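Local coordinates for protein N2152 (Neocallimastix frontalis, PDB 5U22) that probably hydrolyses glycosidic bonds in rare arabinosyl substrates, as a family 39 glycoside hydrolase of an anaerobic rumen fungus, at residues A[262-265]-A[266-270]; A[304-307]-A[308-311]; A[118-121]-A[122-126]; A[112-115]-A[116-119]. One frame throughout, in Å; residues are numbered along the deposited sequence.

Interaction 1 of 4, residues A[262-265]-A[266-270]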
loop_
_atom_site.group_PDB
_atom_site.type_symbol
_atom_site.label_atom_id
_atom_site.label_comp_id
_atom_site.label_asym_id
_atom_site.label_seq_id
_atom_site.Cartn_x
_atom_site.Cartn_y
_atom_site.Cartn_z
ATOM N N ALA A 262 6.695 4.338 -7.016
ATOM C CA ALA A 262 7.909 4.497 -6.219
ATOM C C ALA A 262 7.741 5.552 -5.134
ATOM O O ALA A 262 8.311 5.426 -4.047
ATOM C CB ALA A 262 9.083 4.874 -7.120
ATOM N N ARG A 263 6.972 6.603 -5.413
ATOM C CA ARG A 263 6.836 7.690 -4.449
ATOM C C ARG A 263 5.959 7.287 -3.275
ATOM O O ARG A 263 6.249 7.643 -2.128
ATOM C CB ARG A 263 6.264 8.927 -5.136
ATOM C CG ARG A 263 7.019 9.355 -6.381
ATOM C CD ARG A 263 6.171 10.350 -7.210
ATOM N NE ARG A 263 4.869 9.805 -7.608
ATOM C CZ ARG A 263 3.932 10.515 -8.221
ATOM N NH1 ARG A 263 4.162 11.795 -8.510
ATOM N NH2 ARG A 263 2.765 9.948 -8.549
ATOM N N PHE A 264 4.871 6.560 -3.539
ATOM C CA PHE A 264 4.035 6.064 -2.448
ATOM C C PHE A 264 4.810 5.079 -1.587
ATOM O O PHE A 264 4.767 5.129 -0.350
ATOM C CB PHE A 264 2.783 5.390 -3.007
ATOM C CG PHE A 264 1.779 6.346 -3.615
ATOM C CD1 PHE A 264 0.862 7.008 -2.814
ATOM C CD2 PHE A 264 1.748 6.568 -4.982
ATOM C CE1 PHE A 264 -0.066 7.878 -3.355
ATOM C CE2 PHE A 264 0.817 7.446 -5.544
ATOM C CZ PHE A 264 -0.091 8.102 -4.729
ATOM N N ILE A 265 5.524 4.166 -2.237
ATOM C CA ILE A 265 6.341 3.208 -1.507
ATOM C C ILE A 265 7.354 3.936 -0.631
ATOM O O ILE A 265 7.465 3.670 0.572
ATOM C CB ILE A 265 7.026 2.243 -2.490
ATOM C CG1 ILE A 265 5.997 1.291 -3.108
ATOM C CG2 ILE A 265 8.152 1.486 -1.801
ATOM C CD1 ILE A 265 6.499 0.546 -4.340
ATOM N N GLY A 266 8.103 4.870 -1.216
ATOM C CA GLY A 266 9.098 5.587 -0.435
ATOM C C GLY A 266 8.503 6.306 0.761
ATOM O O GLY A 266 9.033 6.225 1.874
ATOM N N ARG A 267 7.371 6.987 0.560
ATOM C CA ARG A 267 6.814 7.800 1.637
ATOM C C ARG A 267 6.108 6.943 2.678
ATOM O O ARG A 267 6.249 7.195 3.878
ATOM C CB ARG A 267 5.889 8.875 1.047
ATOM C CG ARG A 267 6.672 9.906 0.236
ATOM C CD ARG A 267 5.819 10.732 -0.720
ATOM N NE ARG A 267 6.654 11.316 -1.770
ATOM C CZ ARG A 267 6.235 12.206 -2.665
ATOM N NH1 ARG A 267 4.976 12.638 -2.637
ATOM N NH2 ARG A 267 7.077 12.661 -3.591
ATOM N N PHE A 268 5.378 5.905 2.252
ATOM C CA PHE A 268 4.812 4.959 3.216
ATOM C C PHE A 268 5.900 4.350 4.091
ATOM O O PHE A 268 5.730 4.221 5.311
ATOM C CB PHE A 268 4.045 3.840 2.501
ATOM C CG PHE A 268 2.755 4.280 1.851
ATOM C CD1 PHE A 268 2.388 5.615 1.813
ATOM C CD2 PHE A 268 1.913 3.340 1.276
ATOM C CE1 PHE A 268 1.205 6.015 1.197
ATOM C CE2 PHE A 268 0.722 3.726 0.679
ATOM C CZ PHE A 268 0.370 5.077 0.633
ATOM N N GLU A 269 7.019 3.945 3.484
ATOM C CA GLU A 269 8.102 3.382 4.280
ATOM C C GLU A 269 8.709 4.437 5.195
ATOM O O GLU A 269 9.034 4.150 6.352
ATOM C CB GLU A 269 9.172 2.780 3.374
ATOM C CG GLU A 269 8.716 1.545 2.584
ATOM C CD GLU A 269 8.625 0.276 3.434
ATOM O OE1 GLU A 269 9.050 0.294 4.622
ATOM O OE2 GLU A 269 8.122 -0.735 2.899
ATOM N N ARG A 270 8.848 5.668 4.704
ATOM C CA ARG A 270 9.447 6.729 5.513
ATOM C C ARG A 270 8.651 6.978 6.787
ATOM O O ARG A 270 9.226 7.256 7.846
ATOM C CB ARG A 270 9.550 8.008 4.683
ATOM C CG ARG A 270 10.127 9.211 5.413
ATOM C CD ARG A 270 10.486 10.328 4.410
ATOM N NE ARG A 270 11.360 9.840 3.335
ATOM C CZ ARG A 270 11.043 9.867 2.038
ATOM N NH1 ARG A 270 9.884 10.384 1.627
ATOM N NH2 ARG A 270 11.887 9.382 1.144
#
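Phe264 and Phe268 hold CG beside the backbone N and anti to the carbonyl carbon, both with chi1 near -70°, which sends the two side chains off the helix side by side in the same direction. Their rings differ at the second torsion, -83° in Phe264 against 6° in Phe268. The upstream ring therefore turns an edge to its neighbour, with Phe268 CZ lying near the Phe264 plane, 4.0 Å from Phe264 CD1, while the downstream ring lays one face, toward its rim, against the Phe264 carbonyl. Phe268 CG comes within 3.1 Å of Phe264 O, the same oxygen that accepts the Phe268 N-H at 2.8 Å. This i to i+4 bond is one of four in a row along helix 258-270 of the TIM barrel, the helical arm of a beta-alpha-beta unit between strands 242-247 and 275-278. The ring of Tyr247, on the first of these strands, meets both phenylalanines and packs edge-to-face with Phe268. An alanine at Phe268 is likely to open a gap beside Phe264 CD1 and to deprive Tyr247 of its edge-to-face partner. On another side of the helix, Arg267 runs extended from CG to NE and brings one face of its guanidinium over Arg263 CB, which lies 4.1 Å from Arg267 CZ. Arg263, bent at chi3, leads its own head away, leaving Arg263 NE and Arg267 NH2 5.4 Å apart. Salt bridges to Asp249 (Arg263) and Asp330 (Arg267) probably offset the like charges, while Lys327 O and Ser326 O take further guanidinium N-H groups.

Interaction 2 of 4, residues A[304-307]-A[308-311]; sequences YFYK and WYGD
Lys307 NZ is gripped twice: by Asp311 OD1, in a salt bridge of 3.1 Å that uses the syn lone pair of the carboxylate, and by the backbone oxygen of Pro61. A bend at chi2 (75°) turns the lysine chain along the helix, and its CE passes 3.5 Å from Asp311 OD1. The backbone joins the pair again, Asp311 N donating to Lys307 O at 2.9 Å, so main chain and side chain link the same two residues, one turn apart. The aromatic residues occupy other sides. Phe305 and Trp308 extend at about a right angle to each other and meet rim to rim, with planes at 61° and Phe305 CD1 3.7 Å from Trp308 CE3, neither ring covering the other. One indole face lies over Tyr304 O, and Arg417 makes a cation-pi contact with the same side chain. Tyr306 and Tyr309 run side by side, touching lightly where Tyr306 CD2 lies 4.2 Å from Tyr309 CD2. The Tyr306 hydroxyl goes on to Tyr247 OH. Helix 301-310 is thus wedged between helix 258-270 and strands 341-347 and 368-376, the junction of barrel and beta sandwich in this two-domain glycoside hydrolase.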
loop_
_atom_site.group_PDB
_atom_site.type_symbol
_atom_site.label_atom_id
_atom_site.label_comp_id
_atom_site.label_asym_id
_atom_site.label_seq_id
_atom_site.Cartn_x
_atom_site.Cartn_y
_atom_site.Cartn_z
ATOM N N TYR A 304 6.863 -5.891 -12.226
ATOM C CA TYR A 304 8.302 -6.022 -12.039
ATOM C C TYR A 304 8.828 -5.038 -10.997
ATOM O O TYR A 304 9.732 -5.381 -10.222
ATOM C CB TYR A 304 9.010 -5.846 -13.377
ATOM C CG TYR A 304 8.775 -7.014 -14.308
ATOM C CD1 TYR A 304 7.773 -6.971 -15.274
ATOM C CD2 TYR A 304 9.548 -8.169 -14.205
ATOM C CE1 TYR A 304 7.553 -8.057 -16.127
ATOM C CE2 TYR A 304 9.334 -9.254 -15.057
ATOM C CZ TYR A 304 8.343 -9.183 -16.014
ATOM O OH TYR A 304 8.142 -10.268 -16.842
ATOM N N PHE A 305 8.272 -3.817 -10.947
ATOM C CA PHE A 305 8.695 -2.878 -9.911
ATOM C C PHE A 305 8.319 -3.393 -8.525
ATOM O O PHE A 305 9.146 -3.370 -7.603
ATOM C CB PHE A 305 8.112 -1.472 -10.148
ATOM C CG PHE A 305 8.780 -0.401 -9.316
ATOM C CD1 PHE A 305 10.050 0.063 -9.644
ATOM C CD2 PHE A 305 8.155 0.123 -8.192
ATOM C CE1 PHE A 305 10.678 1.027 -8.874
ATOM C CE2 PHE A 305 8.773 1.098 -7.419
ATOM C CZ PHE A 305 10.041 1.542 -7.755
ATOM N N TYR A 306 7.092 -3.903 -8.365
ATOM C CA TYR A 306 6.692 -4.428 -7.067
ATOM C C TYR A 306 7.420 -5.725 -6.726
ATOM O O TYR A 306 7.562 -6.051 -5.545
ATOM C CB TYR A 306 5.167 -4.596 -7.025
ATOM C CG TYR A 306 4.475 -3.287 -6.679
ATOM C CD1 TYR A 306 4.329 -2.275 -7.625
ATOM C CD2 TYR A 306 4.005 -3.055 -5.394
ATOM C CE1 TYR A 306 3.709 -1.071 -7.291
ATOM C CE2 TYR A 306 3.382 -1.867 -5.055
ATOM C CZ TYR A 306 3.239 -0.879 -5.999
ATOM O OH TYR A 306 2.605 0.287 -5.630
ATOM N N LYS A 307 7.902 -6.462 -7.730
ATOM C CA LYS A 307 8.733 -7.628 -7.444
ATOM C C LYS A 307 10.060 -7.203 -6.822
ATOM O O LYS A 307 10.516 -7.804 -5.838
ATOM C CB LYS A 307 8.949 -8.432 -8.728
ATOM C CG LYS A 307 9.979 -9.565 -8.608
ATOM C CD LYS A 307 9.442 -10.751 -7.837
ATOM C CE LYS A 307 10.469 -11.902 -7.801
ATOM N NZ LYS A 307 10.305 -12.734 -6.591
ATOM N N TRP A 308 10.696 -6.171 -7.388
ATOM C CA TRP A 308 11.895 -5.602 -6.773
ATOM C C TRP A 308 11.626 -5.237 -5.324
ATOM O O TRP A 308 12.419 -5.539 -4.423
ATOM C CB TRP A 308 12.322 -4.346 -7.522
ATOM C CG TRP A 308 12.960 -4.539 -8.838
ATOM C CD1 TRP A 308 13.415 -5.698 -9.381
ATOM C CD2 TRP A 308 13.219 -3.512 -9.794
ATOM N NE1 TRP A 308 13.958 -5.455 -10.625
ATOM C CE2 TRP A 308 13.846 -4.116 -10.899
ATOM C CE3 TRP A 308 12.978 -2.132 -9.822
ATOM C CZ2 TRP A 308 14.245 -3.388 -12.024
ATOM C CZ3 TRP A 308 13.374 -1.411 -10.936
ATOM C CH2 TRP A 308 13.999 -2.040 -12.022
ATOM N N TYR A 309 10.491 -4.577 -5.096
ATOM C CA TYR A 309 10.113 -4.148 -3.756
ATOM C C TYR A 309 9.928 -5.339 -2.831
ATOM O O TYR A 309 10.484 -5.379 -1.724
ATOM C CB TYR A 309 8.825 -3.328 -3.861
ATOM C CG TYR A 309 8.262 -2.782 -2.572
ATOM C CD1 TYR A 309 9.089 -2.253 -1.578
ATOM C CD2 TYR A 309 6.886 -2.741 -2.378
ATOM C CE1 TYR A 309 8.559 -1.720 -0.400
ATOM C CE2 TYR A 309 6.338 -2.197 -1.219
ATOM C CZ TYR A 309 7.171 -1.690 -0.236
ATOM O OH TYR A 309 6.604 -1.155 0.898
ATOM N N GLY A 310 9.144 -6.323 -3.268
ATOM C CA GLY A 310 8.874 -7.476 -2.427
ATOM C C GLY A 310 10.114 -8.284 -2.106
ATOM O O GLY A 310 10.159 -8.968 -1.075
ATOM N N ASP A 311 11.122 -8.245 -2.992
ATOM C CA ASP A 311 12.380 -8.957 -2.768
ATOM C C ASP A 311 13.224 -8.331 -1.673
ATOM O O ASP A 311 14.199 -8.956 -1.238
ATOM C CB ASP A 311 13.240 -8.997 -4.041
ATOM C CG ASP A 311 12.683 -9.913 -5.111
ATOM O OD1 ASP A 311 11.764 -10.704 -4.809
ATOM O OD2 ASP A 311 13.195 -9.852 -6.256
#

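Interaction 3 of 4, residues A[118-121]-A[122-126]; sequences QTWF and NEIRS
Ile124 and Trp120 supply the main apolar contact, a CH-pi interaction one helical turn apart. The methyl CD1 of Ile124 stands over a face of the indole, 3.6 Å from the centroid of the Trp120 five-membered ring and 22° off its normal; the indole atom nearest to Ile124 CD1 is Trp120 CE2, at 3.4 Å. With CG anti to the backbone N (chi1 177°), the tryptophan swings out beside its own carbonyl, where the isoleucine methyl can reach the ring. Thr119 CG2 and Glu123 CG make a looser pair at 4.2 Å, their side chains running alongside each other. These contacts decorate helix 117-134, which links strands 98-102 and 139-143 in a beta-alpha-beta unit of the TIM barrel. Trp120 and Ile124 face helix 160-174, and an alanine at Trp120 would probably leave Ile124 CD1 without its aromatic floor and Thr167 OG1 without the indole N-H it now binds. Among polar contacts, the backbone ladder is regular: Asn122 N donates to Gln118 O at 2.9 Å, and Glu123 N reaches Thr119 O at 2.8 Å, nearly along the C=O axis. Phe121 O accepts Arg125 N at 2.8 Å, and the aliphatic part of the arginine leans on it too, Arg125 CG being 3.3 Å away. The carboxylate of Glu123, its chain bent at chi2, forms a salt bridge with Arg77.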
loop_
_atom_site.group_PDB
_atom_site.type_symbol
_atom_site.label_atom_id
_atom_site.label_comp_id
_atom_site.label_asym_id
_atom_site.label_seq_id
_atom_site.Cartn_x
_atom_site.Cartn_y
_atom_site.Cartn_z
ATOM N N GLN A 118 -31.072 -2.724 10.851
ATOM C CA GLN A 118 -31.411 -4.114 11.133
ATOM C C GLN A 118 -30.770 -5.049 10.117
ATOM O O GLN A 118 -30.109 -6.024 10.485
ATOM C CB GLN A 118 -32.929 -4.281 11.157
ATOM C CG GLN A 118 -33.598 -3.476 12.268
ATOM C CD GLN A 118 -34.138 -2.132 11.795
ATOM O OE1 GLN A 118 -33.582 -1.508 10.889
ATOM N NE2 GLN A 118 -35.225 -1.676 12.422
ATOM N N THR A 119 -30.953 -4.765 8.828
ATOM C CA THR A 119 -30.368 -5.612 7.786
ATOM C C THR A 119 -28.847 -5.539 7.795
ATOM O O THR A 119 -28.168 -6.553 7.612
ATOM C CB THR A 119 -30.918 -5.206 6.423
ATOM O OG1 THR A 119 -32.309 -5.530 6.371
ATOM C CG2 THR A 119 -30.191 -5.935 5.281
ATOM N N TRP A 120 -28.297 -4.345 8.000
ATOM C CA TRP A 120 -26.848 -4.209 8.139
ATOM C C TRP A 120 -26.304 -5.156 9.204
ATOM O O TRP A 120 -25.326 -5.878 8.978
ATOM C CB TRP A 120 -26.524 -2.755 8.468
ATOM C CG TRP A 120 -25.080 -2.406 8.724
ATOM C CD1 TRP A 120 -24.575 -1.866 9.872
ATOM C CD2 TRP A 120 -23.978 -2.501 7.807
ATOM N NE1 TRP A 120 -23.234 -1.627 9.736
ATOM C CE2 TRP A 120 -22.837 -2.012 8.481
ATOM C CE3 TRP A 120 -23.840 -2.962 6.492
ATOM C CZ2 TRP A 120 -21.573 -1.970 7.886
ATOM C CZ3 TRP A 120 -22.570 -2.921 5.895
ATOM C CH2 TRP A 120 -21.458 -2.421 6.594
ATOM N N PHE A 121 -26.951 -5.183 10.367
ATOM C CA PHE A 121 -26.479 -6.043 11.444
ATOM C C PHE A 121 -26.676 -7.518 11.107
ATOM O O PHE A 121 -25.796 -8.344 11.381
ATOM C CB PHE A 121 -27.192 -5.667 12.745
ATOM C CG PHE A 121 -26.505 -4.568 13.529
ATOM C CD1 PHE A 121 -25.701 -3.627 12.904
ATOM C CD2 PHE A 121 -26.639 -4.505 14.910
ATOM C CE1 PHE A 121 -25.064 -2.626 13.639
ATOM C CE2 PHE A 121 -25.997 -3.513 15.652
ATOM C CZ PHE A 121 -25.211 -2.576 15.014
ATOM N N ASN A 122 -27.824 -7.879 10.523
ATOM C CA ASN A 122 -28.032 -9.268 10.113
ATOM C C ASN A 122 -26.951 -9.721 9.132
ATOM O O ASN A 122 -26.393 -10.816 9.264
ATOM C CB ASN A 122 -29.421 -9.430 9.495
ATOM C CG ASN A 122 -30.525 -9.371 10.530
ATOM O OD1 ASN A 122 -30.347 -9.826 11.663
ATOM N ND2 ASN A 122 -31.666 -8.790 10.154
ATOM N N GLU A 123 -26.636 -8.883 8.147
ATOM C CA GLU A 123 -25.608 -9.254 7.178
ATOM C C GLU A 123 -24.243 -9.394 7.840
ATOM O O GLU A 123 -23.497 -10.327 7.532
ATOM C CB GLU A 123 -25.559 -8.227 6.048
ATOM C CG GLU A 123 -26.752 -8.291 5.116
ATOM C CD GLU A 123 -26.867 -9.630 4.432
ATOM O OE1 GLU A 123 -25.840 -10.139 3.949
ATOM O OE2 GLU A 123 -27.984 -10.181 4.381
ATOM N N ILE A 124 -23.898 -8.475 8.751
ATOM C CA ILE A 124 -22.616 -8.570 9.445
ATOM C C ILE A 124 -22.556 -9.839 10.280
ATOM O O ILE A 124 -21.558 -10.567 10.242
ATOM C CB ILE A 124 -22.362 -7.310 10.298
ATOM C CG1 ILE A 124 -22.066 -6.118 9.386
ATOM C CG2 ILE A 124 -21.194 -7.514 11.232
ATOM C CD1 ILE A 124 -21.958 -4.808 10.132
ATOM N N ARG A 125 -23.639 -10.157 11.008
ATOM C CA ARG A 125 -23.642 -11.367 11.832
ATOM C C ARG A 125 -23.465 -12.614 10.982
ATOM O O ARG A 125 -22.721 -13.528 11.351
ATOM C CB ARG A 125 -24.940 -11.484 12.627
ATOM C CG ARG A 125 -25.086 -10.535 13.779
ATOM C CD ARG A 125 -26.447 -10.776 14.448
ATOM N NE ARG A 125 -26.754 -9.745 15.425
ATOM C CZ ARG A 125 -26.217 -9.704 16.637
ATOM N NH1 ARG A 125 -25.334 -10.623 17.002
ATOM N NH2 ARG A 125 -26.550 -8.743 17.483
ATOM N N SER A 126 -24.183 -12.689 9.859
ATOM C CA SER A 126 -24.023 -13.825 8.959
ATOM C C SER A 126 -22.597 -13.913 8.432
ATOM O O SER A 126 -22.031 -15.011 8.352
ATOM C CB SER A 126 -25.015 -13.731 7.800
ATOM O OG SER A 126 -24.774 -14.760 6.858
#

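Interaction 4 of 4, residues A[112-115]-A[116-119]; sequences YRWP and GIQT
Trp114 lays one face of its indole over the backbone of Gly116, whose N sits 3.3 Å above the ring plane, displaced toward the rim. The Pro115 CD methylene rests on this face as well, so the loop folds back beneath its own tryptophan. A first torsion that sets CG anti to the backbone N (chi1 177°) carries the indole forward along the chain, and its far end then lies alongside Ile117. Here the approach changes from face to edge: Ile117 CD1 meets the ring in its plane, 4.0 Å from Trp114 CZ2. Trp152 packs edge-to-face with the indole from elsewhere in the fold. The segment illustrates how a beta-alpha loop of a TIM barrel hands over to its helix, for Gly116 is the N-cap of helix 117-134, following strand 98-102. Its backbone angles, phi 98° and psi 150°, would put a CB atom only 2.4 Å from Pro115 O, a clash that the missing side chain avoids. Pro115 and Thr119 meet across the first turn at an oblique angle, Pro115 ring carbon CG against Thr119 methyl CG2 at 3.7 Å. Beside them a water bridges Pro115 O and Thr119 N, which are not directly bonded: it donates to Pro115 O at 2.7 Å and accepts the N-H of Thr119 at 3.1 Å, tying the loop carbonyl to the start of the helix. Gln118 OE1 takes a weak third bond from the same water, at 3.4 Å.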
loop_
_atom_site.group_PDB
_atom_site.type_symbol
_atom_site.label_atom_id
_atom_site.label_comp_id
_atom_site.label_asym_id
_atom_site.label_seq_id
_atom_site.Cartn_x
_atom_site.Cartn_y
_atom_site.Cartn_z
ATOM N N TYR A 112 -23.388 3.526 -1.401
ATOM C CA TYR A 112 -24.020 2.315 -0.881
ATOM C C TYR A 112 -25.484 2.549 -0.546
ATOM O O TYR A 112 -25.846 3.549 0.078
ATOM C CB TYR A 112 -23.298 1.824 0.374
ATOM C CG TYR A 112 -21.848 1.480 0.147
ATOM C CD1 TYR A 112 -21.492 0.307 -0.504
ATOM C CD2 TYR A 112 -20.832 2.337 0.568
ATOM C CE1 TYR A 112 -20.159 -0.011 -0.723
ATOM C CE2 TYR A 112 -19.499 2.027 0.354
ATOM C CZ TYR A 112 -19.174 0.853 -0.299
ATOM O OH TYR A 112 -17.855 0.532 -0.530
ATOM N N ARG A 113 -26.323 1.602 -0.937
ATOM C CA ARG A 113 -27.748 1.714 -0.652
ATOM C C ARG A 113 -27.991 1.159 0.742
ATOM O O ARG A 113 -28.051 -0.056 0.939
ATOM C CB ARG A 113 -28.561 0.992 -1.720
ATOM C CG ARG A 113 -28.580 1.757 -3.029
ATOM C CD ARG A 113 -29.788 1.377 -3.851
ATOM N NE ARG A 113 -29.596 0.072 -4.465
ATOM C CZ ARG A 113 -28.902 -0.113 -5.578
ATOM N NH1 ARG A 113 -28.335 0.922 -6.181
ATOM N NH2 ARG A 113 -28.767 -1.332 -6.082
ATOM N N TRP A 114 -28.109 2.060 1.714
ATOM C CA TRP A 114 -28.284 1.665 3.105
ATOM C C TRP A 114 -29.633 0.978 3.285
ATOM O O TRP A 114 -30.664 1.540 2.891
ATOM C CB TRP A 114 -28.196 2.896 3.995
ATOM C CG TRP A 114 -28.425 2.669 5.454
ATOM C CD1 TRP A 114 -29.522 3.042 6.180
ATOM C CD2 TRP A 114 -27.529 2.036 6.376
ATOM N NE1 TRP A 114 -29.356 2.687 7.504
ATOM C CE2 TRP A 114 -28.144 2.062 7.646
ATOM C CE3 TRP A 114 -26.268 1.448 6.252
ATOM C CZ2 TRP A 114 -27.539 1.527 8.780
ATOM C CZ3 TRP A 114 -25.668 0.920 7.382
ATOM C CH2 TRP A 114 -26.304 0.959 8.628
ATOM N N PRO A 115 -29.671 -0.226 3.855
ATOM C CA PRO A 115 -30.941 -0.955 4.013
ATOM C C PRO A 115 -31.569 -0.828 5.395
ATOM O O PRO A 115 -32.534 -1.553 5.671
ATOM C CB PRO A 115 -30.498 -2.401 3.766
ATOM C CG PRO A 115 -29.144 -2.455 4.438
ATOM C CD PRO A 115 -28.519 -1.065 4.242
ATOM N N GLY A 116 -31.052 0.040 6.242
ATOM C CA GLY A 116 -31.491 0.072 7.620
ATOM C C GLY A 116 -30.544 -0.699 8.519
ATOM O O GLY A 116 -29.907 -1.675 8.109
ATOM N N ILE A 117 -30.455 -0.257 9.777
ATOM C CA ILE A 117 -29.505 -0.843 10.721
ATOM C C ILE A 117 -29.802 -2.323 10.945
ATOM O O ILE A 117 -28.889 -3.118 11.197
ATOM C CB ILE A 117 -29.523 -0.040 12.044
ATOM C CG1 ILE A 117 -28.324 -0.366 12.940
ATOM C CG2 ILE A 117 -30.829 -0.263 12.821
ATOM C CD1 ILE A 117 -27.036 0.293 12.505
ATOM N N GLN A 118 -31.072 -2.724 10.851
ATOM C CA GLN A 118 -31.411 -4.114 11.133
ATOM C C GLN A 118 -30.770 -5.049 10.117
ATOM O O GLN A 118 -30.109 -6.024 10.485
ATOM C CB GLN A 118 -32.929 -4.281 11.157
ATOM C CG GLN A 118 -33.598 -3.476 12.268
ATOM C CD GLN A 118 -34.138 -2.132 11.795
ATOM O OE1 GLN A 118 -33.582 -1.508 10.889
ATOM N NE2 GLN A 118 -35.225 -1.676 12.422
ATOM N N THR A 119 -30.953 -4.765 8.828
ATOM C CA THR A 119 -30.368 -5.612 7.786
ATOM C C THR A 119 -28.847 -5.539 7.795
ATOM O O THR A 119 -28.168 -6.553 7.612
ATOM C CB THR A 119 -30.918 -5.206 6.423
ATOM O OG1 THR A 119 -32.309 -5.530 6.371
ATOM C CG2 THR A 119 -30.191 -5.935 5.281
HETATM O O HOH W 1 -33.200 -2.930 7.855
#

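How the interactions relate
From the N terminus, interaction 4 comes first, and interaction 3 continues along helix 117-134, sharing Gln118 and Thr119 with it; both belong to the barrel unit that runs from strand 98-102 into this helix. They also touch through indoles, Trp114 CH2 lying 3.5 Å from Trp120 CD1. Interactions 1 and 2 follow in series. All four are local, so none closes a long loop, nests or crosses. The later pair nevertheless joins barrel helix 258-270 to helix 301-310, which packs on strands 341-347 and 368-376 of the sandwich: Glu269 OE2 and Tyr309 OH, 2.5 Å apart, probably share a hydrogen bond. Interactions 2 and 3 lie on opposite sides of the chain's centre.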